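Local coordinates for protein imelysin (Bacteroides ovatus ATCC 8483, PDB 3OYV) that belongs to the imelysin-like family implicated in bacterial iron uptake and probably works as an extracellular metal-binding protein of the outer membrane, its exact activity being unsettled, at residues Gly95-Leu100 with Tyr111-Trp116; Asp177-Phe182 with Ile186-Thr191. One frame throughout, in Å; residues are numbered along the deposited sequence. Where two conformers were deposited one is given.

Contact 1: Gly95-Leu100 with Tyr111-Trp116; sequences GDPYNL and YAVESW
P97 meets A112 and V113 where helix 71-102 runs past the loop that follows helix 106-111, and the case illustrates how a helix can use the CB-CG edge of a proline as an apolar contact. The helix is kinked here, since the N of P97 makes no bond to the turn before, and CB of P97 is directed toward the loop. At the closest backbone approach, the CA atoms of P97 and A112 are 5.9 Å apart. CB of P97 lies 3.8 Å from CG2 of V113, the proline ring and the valine crossing at about a right angle. In V113, CG1 stands anti to the backbone N (chi1 176°), which directs CG2 to the proline. The methyl of A112 sits between two helix residues: its CB is 4.2 Å from CG of P97 and, one turn further on, 4.1 Å from CD1 of L100. No hydrogen bond links the segments, and the contacts between side chains are all apolar. The carbonyl O of A112, which skirts the proline ring, accepts a hydrogen bond from W305 NE1.

Beyond V113 the chain folds into a type II beta turn ending at W116, closed by a 3.2 Å bond from W116 N to V113 O; S115, third in the turn, has the positive phi (76°) expected there. E114 and S115 touch H345, and S115 also E348, both belonging to the GxHxxE motif that marks the imelysin family and is probably involved in metal binding. The arrangement is thus a helix-to-loop packing that leads, through V113, into a type II turn beside this signature site.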
loop_
_atom_site.group_PDB
_atom_site.type_symbol
_atom_site.label_atom_id
_atom_site.label_comp_id
_atom_site.label_asym_id
_atom_site.label_seq_id
_atom_site.Cartn_x
_atom_site.Cartn_y
_atom_site.Cartn_z
ATOM N N GLY A 95 -13.765 8.178 2.268
ATOM C CA GLY A 95 -14.928 8.843 1.711
ATOM C C GLY A 95 -15.997 7.953 1.124
ATOM O O GLY A 95 -17.197 8.239 1.258
ATOM N N ASP A 96 -15.607 6.892 0.435
ATOM C CA ASP A 96 -16.622 6.011 -0.157
ATOM C C ASP A 96 -17.485 5.343 0.913
ATOM O O ASP A 96 -18.720 5.416 0.847
ATOM C CB ASP A 96 -16.022 5.015 -1.145
ATOM C CG ASP A 96 -15.574 5.662 -2.429
ATOM O OD1 ASP A 96 -15.999 6.801 -2.722
ATOM O OD2 ASP A 96 -14.810 4.995 -3.175
ATOM N N PRO A 97 -16.865 4.685 1.904
ATOM C CA PRO A 97 -17.718 4.155 2.976
ATOM C C PRO A 97 -18.554 5.238 3.678
ATOM O O PRO A 97 -19.729 5.016 3.995
ATOM C CB PRO A 97 -16.718 3.447 3.903
ATOM C CG PRO A 97 -15.570 3.142 3.034
ATOM C CD PRO A 97 -15.464 4.241 2.050
ATOM N N TYR A 98 -17.955 6.388 3.944
ATOM C CA TYR A 98 -18.690 7.466 4.600
ATOM C C TYR A 98 -19.913 7.900 3.794
ATOM O O TYR A 98 -21.018 7.982 4.340
ATOM C CB TYR A 98 -17.734 8.672 4.843
ATOM C CG TYR A 98 -18.452 9.819 5.502
ATOM C CD1 TYR A 98 -18.659 9.834 6.889
ATOM C CD2 TYR A 98 -18.979 10.891 4.740
ATOM C CE1 TYR A 98 -19.385 10.855 7.509
ATOM C CE2 TYR A 98 -19.701 11.910 5.360
ATOM C CZ TYR A 98 -19.888 11.895 6.727
ATOM O OH TYR A 98 -20.592 12.905 7.348
ATOM N N ASN A 99 -19.746 8.137 2.504
ATOM C CA ASN A 99 -20.887 8.616 1.708
ATOM C C ASN A 99 -21.959 7.530 1.559
ATOM O O ASN A 99 -23.155 7.821 1.641
ATOM C CB ASN A 99 -20.423 9.119 0.359
ATOM C CG ASN A 99 -19.663 10.404 0.477
ATOM O OD1 ASN A 99 -19.920 11.208 1.368
ATOM N ND2 ASN A 99 -18.700 10.591 -0.407
ATOM N N LEU A 100 -21.550 6.274 1.362
ATOM C CA LEU A 100 -22.535 5.177 1.384
ATOM C C LEU A 100 -23.337 5.178 2.700
ATOM O O LEU A 100 -24.576 5.057 2.696
ATOM C CB LEU A 100 -21.832 3.819 1.234
ATOM C CG LEU A 100 -21.337 3.434 -0.137
ATOM C CD1 LEU A 100 -20.343 2.254 -0.091
ATOM C CD2 LEU A 100 -22.520 3.156 -1.101
ATOM N N TYR A 111 -18.957 -3.062 4.552
ATOM C CA TYR A 111 -18.216 -4.058 3.773
ATOM C C TYR A 111 -17.331 -3.457 2.698
ATOM O O TYR A 111 -16.567 -4.183 2.055
ATOM C CB TYR A 111 -19.169 -5.131 3.226
ATOM C CG TYR A 111 -19.703 -6.000 4.339
ATOM C CD1 TYR A 111 -18.974 -7.074 4.802
ATOM C CD2 TYR A 111 -20.922 -5.737 4.950
ATOM C CE1 TYR A 111 -19.439 -7.858 5.851
ATOM C CE2 TYR A 111 -21.404 -6.510 5.999
ATOM C CZ TYR A 111 -20.658 -7.572 6.447
ATOM O OH TYR A 111 -21.101 -8.347 7.484
ATOM N N ALA A 112 -17.380 -2.129 2.545
ATOM C CA ALA A 112 -16.532 -1.413 1.592
ATOM C C ALA A 112 -15.176 -0.989 2.170
ATOM O O ALA A 112 -14.349 -0.488 1.431
ATOM C CB ALA A 112 -17.273 -0.165 1.062
ATOM N N VAL A 113 -15.016 -1.099 3.490
ATOM C CA VAL A 113 -13.832 -0.557 4.169
ATOM C C VAL A 113 -12.569 -1.405 3.904
ATOM O O VAL A 113 -12.446 -2.536 4.394
ATOM C CB VAL A 113 -14.089 -0.434 5.676
ATOM C CG1 VAL A 113 -12.822 0.031 6.444
ATOM C CG2 VAL A 113 -15.250 0.570 5.949
ATOM N N GLU A 114 -11.609 -0.831 3.186
ATOM C CA GLU A 114 -10.345 -1.493 2.905
ATOM C C GLU A 114 -9.582 -1.784 4.196
ATOM O O GLU A 114 -9.362 -0.895 5.010
ATOM C CB GLU A 114 -9.492 -0.601 1.992
ATOM C CG GLU A 114 -8.021 -1.044 1.854
ATOM C CD GLU A 114 -7.133 0.011 1.202
ATOM O OE1 GLU A 114 -7.565 0.607 0.198
ATOM O OE2 GLU A 114 -5.988 0.241 1.684
ATOM N N SER A 115 -9.176 -3.032 4.379
ATOM C CA SER A 115 -8.435 -3.537 5.545
ATOM C C SER A 115 -9.318 -3.738 6.793
ATOM O O SER A 115 -8.812 -3.883 7.915
ATOM C CB SER A 115 -7.188 -2.723 5.882
ATOM O OG SER A 115 -6.208 -2.838 4.874
ATOM N N TRP A 116 -10.646 -3.843 6.628
ATOM C CA TRP A 116 -11.479 -4.079 7.791
ATOM C C TRP A 116 -11.358 -5.485 8.356
ATOM O O TRP A 116 -11.609 -5.688 9.529
ATOM C CB TRP A 116 -12.941 -3.762 7.504
ATOM C CG TRP A 116 -13.781 -4.842 6.812
ATOM C CD1 TRP A 116 -14.026 -4.959 5.476
ATOM C CD2 TRP A 116 -14.475 -5.935 7.433
ATOM N NE1 TRP A 116 -14.841 -6.036 5.222
ATOM C CE2 TRP A 116 -15.148 -6.635 6.408
ATOM C CE3 TRP A 116 -14.626 -6.360 8.751
ATOM C CZ2 TRP A 116 -15.918 -7.779 6.663
ATOM C CZ3 TRP A 116 -15.421 -7.474 9.011
ATOM C CH2 TRP A 116 -16.059 -8.158 7.970
#

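Contact 2: Asp177-Phe182 with Ile186-Thr191; sequences DIPQPF and IPSNET
F182 lays its ring against I186 and T191, the main apolar element of a connection that joins helix 158-177 to helix 189-214. CG1 of I186 comes over one face of the ring, 4.0 Å from CE1 of F182. T191 arrives at the ring's edge instead, its OG1 near the plane and 3.7 Å from CE1 of F182, with CG2 of the same threonine almost as near. The phenylalanine reaches them because its CG is anti to the backbone N (chi1 166°), a torsion that brings the end of the side chain closer than its base.

A second group of van der Waals contacts belongs to E190. Its CB packs on CA of I178 at 3.8 Å, and its CG lies equally close to the carbonyl O of D177. A bend at chi2 (92°) brings the carboxylate to the CD corner of P179, where OE1 of E190 is 3.9 Å from CD of P179, the two side chains meeting at about a right angle.

No hydrogen bond spans the two segments; F182 O and I186 N are 3.2 Å apart, but at an angle too poor for one. Within 186-191 the polar groups gather at the helix start. S188 holds the N-cap position, its OG 3.0 Å from T191 OG1, which is also 2.9 Å from I186 O. Both hydroxyls hydrogen-bond to the carbonyl O of H185, a cluster that ties the helix start to the chain just before it. A cis peptide precedes P181, within the proline-rich bend. Together these features make a short, proline-rich helix-to-helix connection with a serine N-cap, part of the mainly helical imelysin fold.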
loop_
_atom_site.group_PDB
_atom_site.type_symbol
_atom_site.label_atom_id
_atom_site.label_comp_id
_atom_site.label_asym_id
_atom_site.label_seq_id
_atom_site.Cartn_x
_atom_site.Cartn_y
_atom_site.Cartn_z
ATOM N N ASP A 177 -7.124 9.422 15.011
ATOM C CA ASP A 177 -8.165 9.833 15.937
ATOM C C ASP A 177 -9.493 9.127 15.722
ATOM O O ASP A 177 -10.309 9.064 16.685
ATOM C CB ASP A 177 -8.372 11.352 15.912
ATOM C CG ASP A 177 -7.345 12.086 16.756
ATOM O OD1 ASP A 177 -6.710 11.445 17.606
ATOM O OD2 ASP A 177 -7.187 13.307 16.568
ATOM N N ILE A 178 -9.716 8.593 14.511
ATOM C CA ILE A 178 -10.954 7.857 14.269
ATOM C C ILE A 178 -11.003 6.752 15.307
ATOM O O ILE A 178 -10.014 6.050 15.523
ATOM C CB ILE A 178 -10.999 7.251 12.855
ATOM C CG1 ILE A 178 -10.982 8.326 11.764
ATOM C CG2 ILE A 178 -12.242 6.322 12.719
ATOM C CD1 ILE A 178 -10.803 7.814 10.315
ATOM N N PRO A 179 -12.152 6.572 16.001
ATOM C CA PRO A 179 -12.168 5.488 16.974
ATOM C C PRO A 179 -11.949 4.115 16.304
ATOM O O PRO A 179 -12.483 3.844 15.227
ATOM C CB PRO A 179 -13.578 5.594 17.624
ATOM C CG PRO A 179 -13.985 6.996 17.387
ATOM C CD PRO A 179 -13.373 7.402 16.063
ATOM N N GLN A 180 -11.152 3.288 16.946
ATOM C CA GLN A 180 -10.849 1.957 16.439
ATOM C C GLN A 180 -12.035 1.028 16.667
ATOM O O GLN A 180 -12.545 0.960 17.774
ATOM C CB GLN A 180 -9.597 1.411 17.154
ATOM C CG GLN A 180 -9.264 -0.055 16.942
ATOM C CD GLN A 180 -8.769 -0.385 15.555
ATOM O OE1 GLN A 180 -8.719 0.480 14.661
ATOM N NE2 GLN A 180 -8.345 -1.634 15.375
ATOM N N PRO A 181 -12.467 0.279 15.634
ATOM C CA PRO A 181 -12.041 0.318 14.246
ATOM C C PRO A 181 -12.877 1.292 13.440
ATOM O O PRO A 181 -14.054 1.495 13.715
ATOM C CB PRO A 181 -12.314 -1.119 13.795
ATOM C CG PRO A 181 -13.575 -1.486 14.578
ATOM C CD PRO A 181 -13.414 -0.835 15.899
ATOM N N PHE A 182 -12.293 1.830 12.395
ATOM C CA PHE A 182 -13.006 2.744 11.504
ATOM C C PHE A 182 -14.304 2.107 11.024
ATOM O O PHE A 182 -15.329 2.779 10.945
ATOM C CB PHE A 182 -12.095 3.157 10.324
ATOM C CG PHE A 182 -12.790 3.826 9.185
ATOM C CD1 PHE A 182 -13.661 4.894 9.369
ATOM C CD2 PHE A 182 -12.505 3.419 7.881
ATOM C CE1 PHE A 182 -14.258 5.486 8.268
ATOM C CE2 PHE A 182 -13.095 4.004 6.792
ATOM C CZ PHE A 182 -13.989 5.046 6.978
ATOM N N ILE A 186 -17.903 4.710 11.061
ATOM C CA ILE A 186 -17.886 5.394 9.800
ATOM C C ILE A 186 -18.531 6.800 9.883
ATOM O O ILE A 186 -17.890 7.741 9.465
ATOM C CB ILE A 186 -18.499 4.552 8.684
ATOM C CG1 ILE A 186 -17.644 3.301 8.408
ATOM C CG2 ILE A 186 -18.726 5.374 7.432
ATOM C CD1 ILE A 186 -18.294 2.283 7.473
ATOM N N PRO A 187 -19.710 6.977 10.526
ATOM C CA PRO A 187 -20.317 8.318 10.483
ATOM C C PRO A 187 -19.723 9.298 11.485
ATOM O O PRO A 187 -20.226 10.400 11.600
ATOM C CB PRO A 187 -21.792 8.025 10.748
ATOM C CG PRO A 187 -21.767 6.773 11.597
ATOM C CD PRO A 187 -20.657 5.951 10.972
ATOM N N SER A 188 -18.690 8.920 12.222
ATOM C CA SER A 188 -18.185 9.738 13.323
ATOM C C SER A 188 -17.678 11.098 12.857
ATOM O O SER A 188 -17.297 11.276 11.702
ATOM C CB SER A 188 -17.074 9.009 14.057
ATOM O OG SER A 188 -15.879 8.982 13.281
ATOM N N ASN A 189 -17.726 12.067 13.769
ATOM C CA ASN A 189 -17.120 13.366 13.514
ATOM C C ASN A 189 -15.645 13.226 13.153
ATOM O O ASN A 189 -15.123 13.975 12.355
ATOM C CB ASN A 189 -17.263 14.273 14.733
ATOM C CG ASN A 189 -18.709 14.671 15.010
ATOM O OD1 ASN A 189 -19.530 14.720 14.103
ATOM N ND2 ASN A 189 -19.001 14.975 16.263
ATOM N N GLU A 190 -14.990 12.265 13.768
ATOM C CA GLU A 190 -13.568 12.022 13.468
ATOM C C GLU A 190 -13.328 11.553 12.025
ATOM O O GLU A 190 -12.367 11.970 11.368
ATOM C CB GLU A 190 -12.971 11.075 14.492
ATOM C CG GLU A 190 -12.976 11.618 15.924
ATOM C CD GLU A 190 -14.218 11.244 16.747
ATOM O OE1 GLU A 190 -15.248 10.870 16.169
ATOM O OE2 GLU A 190 -14.142 11.327 17.983
ATOM N N THR A 191 -14.233 10.755 11.478
ATOM C CA THR A 191 -14.176 10.407 10.054
ATOM C C THR A 191 -14.180 11.636 9.135
ATOM O O THR A 191 -13.345 11.751 8.214
ATOM C CB THR A 191 -15.328 9.472 9.673
ATOM O OG1 THR A 191 -15.218 8.292 10.468
ATOM C CG2 THR A 191 -15.266 9.121 8.177
#

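Followed from the N terminus, the chain leaves helix 71-102, passes through helix 106-111 and returns in contact 1, closing a ten-residue excursion. Only after helices 121-137, 149-156 and 158-177 does contact 2 close a much shorter loop, with three residues between its segments. The two are therefore in series, neither nested nor crossed, yet their centres lie only about 12 Å apart. They touch directly: V113 CG1 packs on F182 CD2 at 3.7 Å, and Y98, from the helix of contact 1, rests on I186 and T191. Helix 71-102 and the loop after helix 106-111 are thereby joined to the entrance of helix 189-214.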